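Local coordinates for protein 3-methylaspartate ammonia-lyase (Citrobacter amalonaticus, PDB 1KKO) that catalyses the reversible anti elimination of ammonia from L-threo-3-methylaspartate to give mesaconate, as a magnesium-dependent homodimeric lyase of the enolase superfamily, at residues 213-218 with 263-268; 2-7 with 56-61; 343-348 with 376-381; 98-103 with 114-119. One frame throughout, in Å; residues are numbered along the deposited sequence.

From the N terminus, interaction 2 closes first, pairing strand 3-18 with strand 47-59 and enclosing 48 residues. Interaction 4 follows, a short closure between helices 86-101 and 110-118. The two touch: the backbones of Ile-3 and Gly-103 meet, as do Ala-6 N and the carboxylate of Glu-102, so both belong to one packed N-terminal region. Interactions 1 and 3 come later, in the barrel region, and their nearest atoms are about 12 Å apart. Interaction 1 joins helix 209-225 to the loop before strand 270-273; interaction 3 joins helices 339-351 and 365-378. All four are in series along the chain; none nests within or crosses another.

Interaction 1: 213-218 with 263-268; sequences EYVRWL and KEAQGL
The guanidinium of Arg-216 overlaps the side-chain amide of Gln-266 as a stack: the two planes are 22° apart, and NE2 of Gln-266 sits 3.2 Å above the guanidinium plane, over its centre. Although Arg-216 NH2 comes within 3.1 Å of Gln-266 OE1, the angle is too poor for a hydrogen bond, as expected when the oxygen lies over a face. The pair shares a partner: Asp-220 OD1 forms a salt bridge with Arg-216 NH2 and also accepts from Gln-266 NE2. Nearer the backbone, Val-215 CG1 lies 3.6 Å from Glu-264 CB. With CG1 anti to the backbone N (chi1 177°), this branch reaches on to Ala-265, 4.4 Å from its CB. Glu-264 itself runs across Arg-216, its OE2 3.9 Å from Arg-216 CB, while Glu-264 OE2 stays 5.0 Å from Arg-216 NH1 and makes no ion pair there. Ser-219 OG, hydrogen-bonded to Glu-264 O and Val-215 O, joins the two backbones. Gln-266 occupies a type I' turn from Ala-265 to Leu-268, which leads into strand 270-273. Val-215 and Ala-265 also touch strand 234-238, and the contact thus belongs to the helix-over-strand layering of a TIM barrel.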
loop_
_atom_site.group_PDB
_atom_site.type_symbol
_atom_site.label_atom_id
_atom_site.label_comp_id
_atom_site.label_asym_id
_atom_site.label_seq_id
_atom_site.Cartn_x
_atom_site.Cartn_y
_atom_site.Cartn_z
ATOM N N GLU A 213 29.052 -5.885 -9.531
ATOM C CA GLU A 213 29.180 -6.289 -8.143
ATOM C C GLU A 213 27.802 -6.423 -7.493
ATOM O O GLU A 213 27.587 -7.301 -6.661
ATOM C CB GLU A 213 30.087 -5.305 -7.405
ATOM C CG GLU A 213 31.484 -5.300 -8.020
ATOM C CD GLU A 213 32.554 -4.702 -7.133
ATOM O OE1 GLU A 213 32.587 -5.041 -5.933
ATOM O OE2 GLU A 213 33.377 -3.908 -7.650
ATOM N N TYR A 214 26.868 -5.569 -7.896
ATOM C CA TYR A 214 25.510 -5.664 -7.375
ATOM C C TYR A 214 24.806 -6.953 -7.821
ATOM O O TYR A 214 24.130 -7.604 -7.021
ATOM C CB TYR A 214 24.680 -4.448 -7.779
ATOM C CG TYR A 214 23.269 -4.571 -7.253
ATOM C CD1 TYR A 214 23.000 -4.378 -5.903
ATOM C CD2 TYR A 214 22.218 -4.938 -8.085
ATOM C CE1 TYR A 214 21.729 -4.524 -5.405
ATOM C CE2 TYR A 214 20.944 -5.074 -7.592
ATOM C CZ TYR A 214 20.704 -4.877 -6.253
ATOM O OH TYR A 214 19.419 -5.024 -5.772
ATOM N N VAL A 215 24.950 -7.331 -9.090
ATOM C CA VAL A 215 24.304 -8.543 -9.569
ATOM C C VAL A 215 24.825 -9.743 -8.788
ATOM O O VAL A 215 24.066 -10.642 -8.423
ATOM C CB VAL A 215 24.491 -8.760 -11.080
ATOM C CG1 VAL A 215 23.863 -10.064 -11.510
ATOM C CG2 VAL A 215 23.862 -7.618 -11.862
ATOM N N ARG A 216 26.131 -9.754 -8.532
ATOM C CA ARG A 216 26.741 -10.841 -7.781
ATOM C C ARG A 216 26.215 -10.861 -6.351
ATOM O O ARG A 216 25.903 -11.923 -5.806
ATOM C CB ARG A 216 28.265 -10.694 -7.785
ATOM C CG ARG A 216 28.991 -11.829 -7.084
ATOM C CD ARG A 216 28.724 -13.179 -7.688
ATOM N NE ARG A 216 28.851 -14.250 -6.710
ATOM C CZ ARG A 216 29.286 -15.470 -6.991
ATOM N NH1 ARG A 216 29.635 -15.789 -8.233
ATOM N NH2 ARG A 216 29.368 -16.373 -6.024
ATOM N N TRP A 217 26.128 -9.680 -5.746
ATOM C CA TRP A 217 25.607 -9.566 -4.395
ATOM C C TRP A 217 24.175 -10.089 -4.363
ATOM O O TRP A 217 23.778 -10.806 -3.451
ATOM C CB TRP A 217 25.625 -8.122 -3.905
ATOM C CG TRP A 217 25.011 -8.023 -2.558
ATOM C CD1 TRP A 217 25.635 -8.207 -1.361
ATOM C CD2 TRP A 217 23.630 -7.808 -2.259
ATOM N NE1 TRP A 217 24.735 -8.088 -0.331
ATOM C CE2 TRP A 217 23.494 -7.841 -0.856
ATOM C CE3 TRP A 217 22.490 -7.560 -3.032
ATOM C CZ2 TRP A 217 22.269 -7.655 -0.215
ATOM C CZ3 TRP A 217 21.279 -7.378 -2.394
ATOM C CH2 TRP A 217 21.180 -7.418 -1.002
ATOM N N LEU A 218 23.414 -9.722 -5.387
ATOM C CA LEU A 218 22.009 -10.084 -5.499
ATOM C C LEU A 218 21.808 -11.591 -5.621
ATOM O O LEU A 218 21.040 -12.189 -4.865
ATOM C CB LEU A 218 21.422 -9.351 -6.702
ATOM C CG LEU A 218 20.020 -9.722 -7.159
ATOM C CD1 LEU A 218 19.014 -9.517 -6.044
ATOM C CD2 LEU A 218 19.680 -8.880 -8.370
ATOM N N LYS A 263 27.109 -14.251 -16.030
ATOM C CA LYS A 263 27.836 -15.059 -15.054
ATOM C C LYS A 263 27.539 -14.642 -13.618
ATOM O O LYS A 263 27.493 -15.485 -12.721
ATOM C CB LYS A 263 29.344 -14.980 -15.306
ATOM N N GLU A 264 27.330 -13.349 -13.400
ATOM C CA GLU A 264 27.119 -12.831 -12.053
ATOM C C GLU A 264 25.761 -13.266 -11.483
ATOM O O GLU A 264 25.558 -13.235 -10.270
ATOM C CB GLU A 264 27.235 -11.304 -12.033
ATOM C CG GLU A 264 28.424 -10.731 -12.797
ATOM C CD GLU A 264 29.776 -11.219 -12.300
ATOM O OE1 GLU A 264 30.772 -11.026 -13.033
ATOM O OE2 GLU A 264 29.851 -11.782 -11.188
ATOM N N ALA A 265 24.854 -13.688 -12.361
ATOM C CA ALA A 265 23.510 -14.098 -11.950
ATOM C C ALA A 265 23.451 -15.531 -11.419
ATOM O O ALA A 265 22.419 -15.953 -10.893
ATOM C CB ALA A 265 22.535 -13.916 -13.096
ATOM N N GLN A 266 24.546 -16.281 -11.576
ATOM C CA GLN A 266 24.649 -17.652 -11.063
ATOM C C GLN A 266 23.470 -18.556 -11.436
ATOM O O GLN A 266 22.936 -19.280 -10.595
ATOM C CB GLN A 266 24.844 -17.635 -9.548
ATOM C CG GLN A 266 26.079 -16.873 -9.132
ATOM C CD GLN A 266 26.375 -16.978 -7.658
ATOM O OE1 GLN A 266 26.969 -17.960 -7.212
ATOM N NE2 GLN A 266 25.990 -15.959 -6.895
ATOM N N GLY A 267 23.066 -18.517 -12.700
ATOM C CA GLY A 267 22.011 -19.392 -13.176
ATOM C C GLY A 267 20.602 -18.817 -13.141
ATOM O O GLY A 267 19.689 -19.396 -13.713
ATOM N N LEU A 268 20.419 -17.687 -12.464
ATOM C CA LEU A 268 19.118 -17.028 -12.417
ATOM C C LEU A 268 18.962 -16.238 -13.713
ATOM O O LEU A 268 19.888 -15.538 -14.107
ATOM C CB LEU A 268 19.051 -16.093 -11.207
ATOM C CG LEU A 268 19.321 -16.760 -9.852
ATOM C CD1 LEU A 268 19.362 -15.747 -8.716
ATOM C CD2 LEU A 268 18.293 -17.831 -9.566
#

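Interaction 2: 2-7 with 56-61; sequences KIKQAL and QLILEN
A classic beta bulge interrupts an otherwise regular antiparallel ladder: consecutive residues Lys-4 and Gln-5 lie opposite the single Ile-58, slipping the register by one. Ile-58 O receives both N-H groups, Lys-4 N at 2.7 Å and Gln-5 N at 3.2 Å, the latter on a lone pair in the carbonyl plane. Within the bulge, chi3 bends Lys-4 to bring CE 3.2 Å from Leu-59 O, and chi4 places NZ 3.4 Å from Ile-58 CG2. Glu-60 OE1 accepts from Lys-2 N at 2.9 Å, nearly straight at 172° but from above the carboxylate plane; Lys-2 NZ salt-bridges Asp-105. Ile-3 CD1 and Leu-57 CD1 meet at 3.8 Å on the face covered by helix 128-146. On the other, Gln-5 and Gln-56 hydrogen-bond to Thr-411 and Arg-404 of the second subunit, whose Leu-408 packs on Leu-7, Gln-56 and Ile-58. The chemistry implies outer strand 3-18 bonded to central strand 47-59, one apolar face turned inward, the other, mixed amide and apolar, meeting the second subunit.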
loop_
_atom_site.group_PDB
_atom_site.type_symbol
_atom_site.label_atom_id
_atom_site.label_comp_id
_atom_site.label_asym_id
_atom_site.label_seq_id
_atom_site.Cartn_x
_atom_site.Cartn_y
_atom_site.Cartn_z
ATOM N N LYS A 2 -27.798 1.259 -16.561
ATOM C CA LYS A 2 -27.166 2.565 -16.614
ATOM C C LYS A 2 -26.430 3.015 -15.352
ATOM O O LYS A 2 -26.699 2.558 -14.241
ATOM C CB LYS A 2 -28.252 3.619 -16.871
ATOM C CG LYS A 2 -29.268 3.293 -17.969
ATOM C CD LYS A 2 -28.628 3.243 -19.317
ATOM C CE LYS A 2 -29.670 3.121 -20.432
ATOM N NZ LYS A 2 -29.861 1.715 -20.861
ATOM N N ILE A 3 -25.501 3.937 -15.567
ATOM C CA ILE A 3 -24.893 4.693 -14.495
ATOM C C ILE A 3 -25.913 5.732 -14.069
ATOM O O ILE A 3 -26.448 6.468 -14.907
ATOM C CB ILE A 3 -23.642 5.419 -15.008
ATOM C CG1 ILE A 3 -22.555 4.422 -15.379
ATOM C CG2 ILE A 3 -23.133 6.404 -13.967
ATOM C CD1 ILE A 3 -21.456 5.027 -16.236
ATOM N N LYS A 4 -26.208 5.770 -12.779
ATOM C CA LYS A 4 -27.104 6.769 -12.208
ATOM C C LYS A 4 -26.370 8.051 -11.857
ATOM O O LYS A 4 -26.849 9.142 -12.127
ATOM C CB LYS A 4 -27.747 6.225 -10.935
ATOM C CG LYS A 4 -29.131 5.658 -11.113
ATOM C CD LYS A 4 -29.783 5.341 -9.776
ATOM C CE LYS A 4 -28.804 4.797 -8.766
ATOM N NZ LYS A 4 -28.257 5.868 -7.889
ATOM N N GLN A 5 -25.205 7.915 -11.224
ATOM C CA GLN A 5 -24.468 9.078 -10.763
ATOM C C GLN A 5 -22.984 8.828 -10.900
ATOM O O GLN A 5 -22.532 7.714 -10.657
ATOM C CB GLN A 5 -24.787 9.365 -9.293
ATOM C CG GLN A 5 -24.208 10.673 -8.810
ATOM C CD GLN A 5 -24.857 11.220 -7.554
ATOM O OE1 GLN A 5 -25.699 10.562 -6.932
ATOM N NE2 GLN A 5 -24.461 12.436 -7.178
ATOM N N ALA A 6 -22.245 9.861 -11.286
ATOM C CA ALA A 6 -20.782 9.784 -11.379
ATOM C C ALA A 6 -20.178 10.797 -10.408
ATOM O O ALA A 6 -20.613 11.952 -10.366
ATOM C CB ALA A 6 -20.329 10.080 -12.784
ATOM N N LEU A 7 -19.183 10.357 -9.636
ATOM C CA LEU A 7 -18.534 11.205 -8.636
ATOM C C LEU A 7 -17.041 11.185 -8.845
ATOM O O LEU A 7 -16.475 10.144 -9.162
ATOM C CB LEU A 7 -18.807 10.697 -7.216
ATOM C CG LEU A 7 -20.259 10.647 -6.769
ATOM C CD1 LEU A 7 -20.288 10.355 -5.283
ATOM C CD2 LEU A 7 -20.958 11.928 -7.035
ATOM N N GLN A 56 -16.163 7.253 -9.133
ATOM C CA GLN A 56 -17.144 6.322 -8.609
ATOM C C GLN A 56 -18.385 6.439 -9.470
ATOM O O GLN A 56 -18.874 7.542 -9.717
ATOM C CB GLN A 56 -17.479 6.648 -7.156
ATOM C CG GLN A 56 -16.301 6.452 -6.224
ATOM C CD GLN A 56 -16.667 6.723 -4.786
ATOM O OE1 GLN A 56 -16.849 5.782 -4.014
ATOM N NE2 GLN A 56 -16.810 7.994 -4.432
ATOM N N LEU A 57 -18.885 5.292 -9.908
ATOM C CA LEU A 57 -20.076 5.253 -10.741
ATOM C C LEU A 57 -21.129 4.459 -9.997
ATOM O O LEU A 57 -20.996 3.258 -9.812
ATOM C CB LEU A 57 -19.771 4.577 -12.075
ATOM C CG LEU A 57 -18.577 5.123 -12.859
ATOM C CD1 LEU A 57 -18.337 4.295 -14.102
ATOM C CD2 LEU A 57 -18.752 6.570 -13.254
ATOM N N ILE A 58 -22.163 5.149 -9.534
ATOM C CA ILE A 58 -23.269 4.495 -8.851
ATOM C C ILE A 58 -24.205 4.023 -9.938
ATOM O O ILE A 58 -24.681 4.834 -10.738
ATOM C CB ILE A 58 -24.002 5.466 -7.919
ATOM C CG1 ILE A 58 -23.046 6.063 -6.887
ATOM C CG2 ILE A 58 -25.135 4.764 -7.214
ATOM C CD1 ILE A 58 -23.691 7.131 -6.050
ATOM N N LEU A 59 -24.457 2.721 -9.965
ATOM C CA LEU A 59 -25.315 2.117 -10.987
ATOM C C LEU A 59 -26.758 2.018 -10.530
ATOM O O LEU A 59 -27.054 2.187 -9.355
ATOM C CB LEU A 59 -24.824 0.719 -11.319
ATOM C CG LEU A 59 -23.327 0.577 -11.619
ATOM C CD1 LEU A 59 -23.028 -0.842 -12.063
ATOM C CD2 LEU A 59 -22.857 1.568 -12.672
ATOM N N GLU A 60 -27.654 1.723 -11.467
ATOM C CA GLU A 60 -29.069 1.576 -11.139
ATOM C C GLU A 60 -29.330 0.501 -10.093
ATOM O O GLU A 60 -30.307 0.597 -9.354
ATOM C CB GLU A 60 -29.867 1.246 -12.402
ATOM C CG GLU A 60 -29.929 2.372 -13.410
ATOM C CD GLU A 60 -30.795 2.041 -14.619
ATOM O OE1 GLU A 60 -30.474 1.100 -15.388
ATOM O OE2 GLU A 60 -31.804 2.745 -14.810
ATOM N N ASN A 61 -28.510 -0.546 -10.053
ATOM C CA ASN A 61 -28.687 -1.629 -9.077
ATOM C C ASN A 61 -28.081 -1.296 -7.699
ATOM O O ASN A 61 -28.069 -2.145 -6.807
ATOM C CB ASN A 61 -28.130 -2.962 -9.608
ATOM C CG ASN A 61 -26.621 -2.965 -9.754
ATOM O OD1 ASN A 61 -25.960 -1.962 -9.486
ATOM N ND2 ASN A 61 -26.071 -4.097 -10.170
#

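Interaction 3: 343-348 with 376-381; sequences DAVLYC and LAARPM
Val-345 is directed toward the end of helix 365-378, and its CG1 branch does most of the touching. A chi1 of 170° sets CG1 opposite the backbone N, and that methyl lies 3.5 Å from Ala-378 O, 3.7 Å from Ala-378 CB and 3.7 Å from Pro-380 N. It therefore fits where the last helical turn gives way to the next stretch of chain; Pro-380 CB is 4.1 Å away. Leu-346 starts out across the line of the contact, yet its end swings nearer, bringing CD2 within 3.7 Å of Ala-378 O. The same carbonyl oxygen is thus approached by methyls of two consecutive residues, and no hydrogen bond joins the two segments. The turn carries a bond of its own. Arg-379 leaves the helix with positive phi (73°), and its folded side chain returns so that NH1 donates to Leu-376 O at 3.1 Å, in the guanidinium plane and nearly straight at 166°. NH1 also bonds to Glu-165 O, and Asn-349 ND2 bonds to Arg-379 O. The side chain of Val-345 is about 11 Å from that of the proton acceptor Lys-331. Beneath, Val-345 rests on Ala-355 and Pro-380 on Gln-357, both of strand 354-357. Two helices of the outer layer meeting over a parallel strand are characteristic of the TIM barrel of the enolase superfamily.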
loop_
_atom_site.group_PDB
_atom_site.type_symbol
_atom_site.label_atom_id
_atom_site.label_comp_id
_atom_site.label_asym_id
_atom_site.label_seq_id
_atom_site.Cartn_x
_atom_site.Cartn_y
_atom_site.Cartn_z
ATOM N N ASP A 343 -5.194 -5.046 -25.517
ATOM C CA ASP A 343 -4.789 -5.168 -26.916
ATOM C C ASP A 343 -3.276 -5.241 -27.050
ATOM O O ASP A 343 -2.761 -5.994 -27.870
ATOM C CB ASP A 343 -5.336 -3.996 -27.724
ATOM C CG ASP A 343 -6.822 -4.096 -27.965
ATOM O OD1 ASP A 343 -7.368 -5.221 -27.982
ATOM O OD2 ASP A 343 -7.504 -3.081 -28.166
ATOM N N ALA A 344 -2.551 -4.459 -26.259
ATOM C CA ALA A 344 -1.097 -4.480 -26.319
ATOM C C ALA A 344 -0.526 -5.835 -25.893
ATOM O O ALA A 344 0.365 -6.375 -26.548
ATOM C CB ALA A 344 -0.520 -3.387 -25.460
ATOM N N VAL A 345 -1.031 -6.388 -24.794
ATOM C CA VAL A 345 -0.537 -7.667 -24.322
ATOM C C VAL A 345 -0.818 -8.753 -25.372
ATOM O O VAL A 345 0.051 -9.574 -25.683
ATOM C CB VAL A 345 -1.174 -8.048 -22.968
ATOM C CG1 VAL A 345 -0.837 -9.466 -22.619
ATOM C CG2 VAL A 345 -0.713 -7.108 -21.864
ATOM N N LEU A 346 -2.031 -8.775 -25.897
ATOM C CA LEU A 346 -2.394 -9.758 -26.923
ATOM C C LEU A 346 -1.537 -9.586 -28.175
ATOM O O LEU A 346 -1.154 -10.582 -28.794
ATOM C CB LEU A 346 -3.877 -9.647 -27.288
ATOM C CG LEU A 346 -4.882 -9.937 -26.164
ATOM C CD1 LEU A 346 -6.298 -9.986 -26.672
ATOM C CD2 LEU A 346 -4.569 -11.195 -25.395
ATOM N N TYR A 347 -1.221 -8.353 -28.555
ATOM C CA TYR A 347 -0.403 -8.116 -29.741
ATOM C C TYR A 347 0.991 -8.674 -29.510
ATOM O O TYR A 347 1.563 -9.353 -30.376
ATOM C CB TYR A 347 -0.337 -6.617 -30.081
ATOM C CG TYR A 347 0.252 -6.373 -31.444
ATOM C CD1 TYR A 347 -0.560 -6.313 -32.556
ATOM C CD2 TYR A 347 1.608 -6.219 -31.617
ATOM C CE1 TYR A 347 -0.038 -6.103 -33.816
ATOM C CE2 TYR A 347 2.147 -6.039 -32.867
ATOM C CZ TYR A 347 1.319 -5.972 -33.963
ATOM O OH TYR A 347 1.859 -5.769 -35.216
ATOM N N CYS A 348 1.554 -8.402 -28.338
ATOM C CA CYS A 348 2.868 -8.931 -27.995
ATOM C C CYS A 348 2.849 -10.446 -28.041
ATOM O O CYS A 348 3.710 -11.071 -28.671
ATOM C CB CYS A 348 3.291 -8.484 -26.596
ATOM S SG CYS A 348 3.734 -6.736 -26.479
ATOM N N LEU A 376 -4.859 -11.168 -15.585
ATOM C CA LEU A 376 -5.352 -12.531 -15.486
ATOM C C LEU A 376 -6.060 -12.944 -16.758
ATOM O O LEU A 376 -6.034 -14.121 -17.124
ATOM C CB LEU A 376 -6.279 -12.688 -14.291
ATOM C CG LEU A 376 -5.576 -12.784 -12.940
ATOM C CD1 LEU A 376 -6.601 -12.767 -11.826
ATOM C CD2 LEU A 376 -4.714 -14.049 -12.864
ATOM N N ALA A 377 -6.679 -11.983 -17.428
ATOM C CA ALA A 377 -7.360 -12.244 -18.689
ATOM C C ALA A 377 -6.398 -12.293 -19.874
ATOM O O ALA A 377 -6.436 -13.226 -20.667
ATOM C CB ALA A 377 -8.416 -11.198 -18.943
ATOM N N ALA A 378 -5.527 -11.302 -19.987
ATOM C CA ALA A 378 -4.691 -11.138 -21.174
ATOM C C ALA A 378 -3.422 -11.970 -21.199
ATOM O O ALA A 378 -2.877 -12.226 -22.266
ATOM C CB ALA A 378 -4.370 -9.658 -21.377
ATOM N N ARG A 379 -2.908 -12.329 -20.027
ATOM C CA ARG A 379 -1.767 -13.225 -19.886
ATOM C C ARG A 379 -0.416 -12.647 -20.265
ATOM O O ARG A 379 0.307 -13.207 -21.083
ATOM C CB ARG A 379 -2.000 -14.518 -20.680
ATOM C CG ARG A 379 -3.327 -15.181 -20.395
ATOM C CD ARG A 379 -3.629 -15.318 -18.946
ATOM N NE ARG A 379 -2.560 -16.012 -18.254
ATOM C CZ ARG A 379 -2.563 -16.240 -16.957
ATOM N NH1 ARG A 379 -3.590 -15.811 -16.224
ATOM N NH2 ARG A 379 -1.562 -16.898 -16.389
ATOM N N PRO A 380 -0.029 -11.540 -19.652
ATOM C CA PRO A 380 1.324 -11.044 -19.871
ATOM C C PRO A 380 2.311 -12.002 -19.192
ATOM O O PRO A 380 1.928 -12.804 -18.344
ATOM C CB PRO A 380 1.314 -9.688 -19.156
ATOM C CG PRO A 380 0.317 -9.893 -18.045
ATOM C CD PRO A 380 -0.782 -10.697 -18.701
HETATM N N MSE A 381 3.575 -11.902 -19.562
HETATM C CA MSE A 381 4.630 -12.695 -18.963
HETATM C C MSE A 381 5.052 -12.238 -17.570
HETATM O O MSE A 381 5.611 -13.020 -16.811
HETATM C CB MSE A 381 5.844 -12.613 -19.885
HETATM C CG MSE A 381 6.112 -13.893 -20.586
HETATM SE SE MSE A 381 7.168 -14.979 -19.413
HETATM C CE MSE A 381 8.908 -14.415 -19.902
#

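Interaction 4: 98-103 with 114-119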
loop_
_atom_site.group_PDB
_atom_site.type_symbol
_atom_site.label_atom_id
_atom_site.label_comp_id
_atom_site.label_asym_id
_atom_site.label_seq_id
_atom_site.Cartn_x
_atom_site.Cartn_y
_atom_site.Cartn_z
ATOM N N LYS A 98 -18.789 14.198 -16.364
ATOM C CA LYS A 98 -19.949 13.717 -15.624
ATOM C C LYS A 98 -21.209 13.554 -16.506
ATOM O O LYS A 98 -21.855 12.517 -16.449
ATOM C CB LYS A 98 -20.227 14.614 -14.421
ATOM C CG LYS A 98 -21.403 14.158 -13.568
ATOM C CD LYS A 98 -21.654 15.045 -12.342
ATOM C CE LYS A 98 -20.703 16.209 -12.222
ATOM N NZ LYS A 98 -20.325 16.430 -10.801
ATOM N N PRO A 99 -21.573 14.549 -17.320
ATOM C CA PRO A 99 -22.763 14.403 -18.177
ATOM C C PRO A 99 -22.657 13.325 -19.245
ATOM O O PRO A 99 -23.664 12.858 -19.778
ATOM C CB PRO A 99 -22.893 15.772 -18.837
ATOM C CG PRO A 99 -22.171 16.688 -17.962
ATOM C CD PRO A 99 -20.983 15.891 -17.445
ATOM N N LEU A 100 -21.434 12.942 -19.589
ATOM C CA LEU A 100 -21.231 11.884 -20.557
ATOM C C LEU A 100 -21.307 10.515 -19.906
ATOM O O LEU A 100 -21.436 9.499 -20.587
ATOM C CB LEU A 100 -19.890 12.059 -21.268
ATOM C CG LEU A 100 -19.782 13.349 -22.084
ATOM C CD1 LEU A 100 -18.377 13.563 -22.630
ATOM C CD2 LEU A 100 -20.780 13.323 -23.211
ATOM N N LEU A 101 -21.208 10.482 -18.578
ATOM C CA LEU A 101 -21.271 9.224 -17.842
ATOM C C LEU A 101 -22.660 8.928 -17.302
ATOM O O LEU A 101 -23.132 7.797 -17.375
ATOM C CB LEU A 101 -20.291 9.253 -16.669
ATOM C CG LEU A 101 -18.814 9.172 -17.047
ATOM C CD1 LEU A 101 -17.969 9.576 -15.859
ATOM C CD2 LEU A 101 -18.461 7.784 -17.531
ATOM N N GLU A 102 -23.308 9.941 -16.744
ATOM C CA GLU A 102 -24.612 9.714 -16.139
ATOM C C GLU A 102 -25.601 9.328 -17.244
ATOM O O GLU A 102 -25.646 9.951 -18.309
ATOM C CB GLU A 102 -25.045 10.923 -15.315
ATOM C CG GLU A 102 -24.102 11.099 -14.129
ATOM C CD GLU A 102 -24.464 12.212 -13.177
ATOM O OE1 GLU A 102 -23.927 12.190 -12.039
ATOM O OE2 GLU A 102 -25.259 13.113 -13.539
ATOM N N GLY A 103 -26.339 8.257 -17.004
ATOM C CA GLY A 103 -27.296 7.748 -17.975
ATOM C C GLY A 103 -26.697 6.799 -18.990
ATOM O O GLY A 103 -27.411 6.200 -19.792
ATOM N N ARG A 114 -13.709 2.899 -25.705
ATOM C CA ARG A 114 -13.295 3.538 -26.949
ATOM C C ARG A 114 -13.783 4.980 -27.040
ATOM O O ARG A 114 -13.045 5.872 -27.464
ATOM C CB ARG A 114 -13.813 2.758 -28.150
ATOM C CG ARG A 114 -13.047 1.484 -28.430
ATOM C CD ARG A 114 -13.402 0.889 -29.790
ATOM N NE ARG A 114 -14.725 0.275 -29.768
ATOM C CZ ARG A 114 -14.945 -1.028 -29.659
ATOM N NH1 ARG A 114 -13.928 -1.879 -29.594
ATOM N NH2 ARG A 114 -16.192 -1.491 -29.619
ATOM N N PHE A 115 -15.015 5.225 -26.609
ATOM C CA PHE A 115 -15.561 6.566 -26.680
ATOM C C PHE A 115 -14.696 7.544 -25.911
ATOM O O PHE A 115 -14.288 8.571 -26.434
ATOM C CB PHE A 115 -17.000 6.615 -26.173
ATOM C CG PHE A 115 -17.532 8.003 -26.037
ATOM C CD1 PHE A 115 -18.054 8.671 -27.132
ATOM C CD2 PHE A 115 -17.486 8.663 -24.829
ATOM C CE1 PHE A 115 -18.522 9.951 -27.010
ATOM C CE2 PHE A 115 -17.950 9.950 -24.711
ATOM C CZ PHE A 115 -18.475 10.589 -25.810
ATOM N N PHE A 116 -14.392 7.218 -24.660
ATOM C CA PHE A 116 -13.569 8.119 -23.870
ATOM C C PHE A 116 -12.115 8.130 -24.291
ATOM O O PHE A 116 -11.436 9.122 -24.078
ATOM C CB PHE A 116 -13.711 7.815 -22.374
ATOM C CG PHE A 116 -15.050 8.189 -21.845
ATOM C CD1 PHE A 116 -15.381 9.513 -21.659
ATOM C CD2 PHE A 116 -16.006 7.231 -21.588
ATOM C CE1 PHE A 116 -16.638 9.870 -21.203
ATOM C CE2 PHE A 116 -17.272 7.586 -21.140
ATOM C CZ PHE A 116 -17.579 8.899 -20.951
ATOM N N ASP A 117 -11.647 7.057 -24.919
ATOM C CA ASP A 117 -10.252 7.019 -25.325
ATOM C C ASP A 117 -9.956 7.971 -26.472
ATOM O O ASP A 117 -8.809 8.376 -26.629
ATOM C CB ASP A 117 -9.824 5.612 -25.727
ATOM C CG ASP A 117 -8.375 5.353 -25.426
ATOM O OD1 ASP A 117 -7.937 5.619 -24.273
ATOM O OD2 ASP A 117 -7.608 4.885 -26.277
ATOM N N LYS A 118 -10.982 8.308 -27.258
ATOM C CA LYS A 118 -10.839 9.151 -28.448
ATOM C C LYS A 118 -11.497 10.526 -28.320
ATOM O O LYS A 118 -11.425 11.352 -29.237
ATOM C CB LYS A 118 -11.439 8.430 -29.651
ATOM C CG LYS A 118 -10.657 7.212 -30.106
ATOM C CD LYS A 118 -11.046 5.955 -29.368
ATOM C CE LYS A 118 -10.957 4.754 -30.278
ATOM N NZ LYS A 118 -9.828 4.891 -31.266
ATOM N N LEU A 119 -12.128 10.774 -27.182
ATOM C CA LEU A 119 -12.789 12.041 -26.931
ATOM C C LEU A 119 -11.814 13.218 -26.896
ATOM O O LEU A 119 -10.758 13.135 -26.297
ATOM C CB LEU A 119 -13.512 11.948 -25.593
ATOM C CG LEU A 119 -14.389 13.142 -25.251
ATOM C CD1 LEU A 119 -15.560 13.253 -26.207
ATOM C CD2 LEU A 119 -14.885 13.032 -23.820
#
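The rings of Phe-115 and Phe-116 both meet Leu-100 at an edge. Near the plane of Phe-115, Leu-100 CD1 approaches CE2 at 4.2 Å; Leu-100 O lies 3.9 Å from Phe-116 CZ, at the ring edge. The two rings also meet each other edge to face: Phe-115 CD2 stands 3.6 Å above the plane of Phe-116, over its centre, while Phe-116 CD2 lies in plane at the edge of Phe-115. Arg-104 makes a cation-pi contact with Phe-115 and also donates from NE to Leu-100 O, so this residue, in the loop after helix 86-101, touches both segments. Leu-101 CD2 reaches Phe-116 CZ obliquely, at 3.7 Å. Leu-100 CB packs on Phe-116 CE1 at 3.9 Å, and with CG anti to the carbonyl carbon (chi1 -63°) the chain extends to meet Leu-119 tip to tip, CD1 to CD2 3.7 Å. The backbones stay well apart, Leu-100 CA and Phe-116 CA being 9.2 Å distant, and the contact is made by side chains, apart from the approach of Leu-100 O to the ring edge. Below this layer runs helix 128-146, where Leu-134 and Leu-138 touch both Leu-101 and Phe-116. Leu-101 also packs on Ala-6 and Phe-8 of strand 3-18, while Phe-116 and Leu-119 lean on Ile-97, placing helix 110-118 beside helix 86-101.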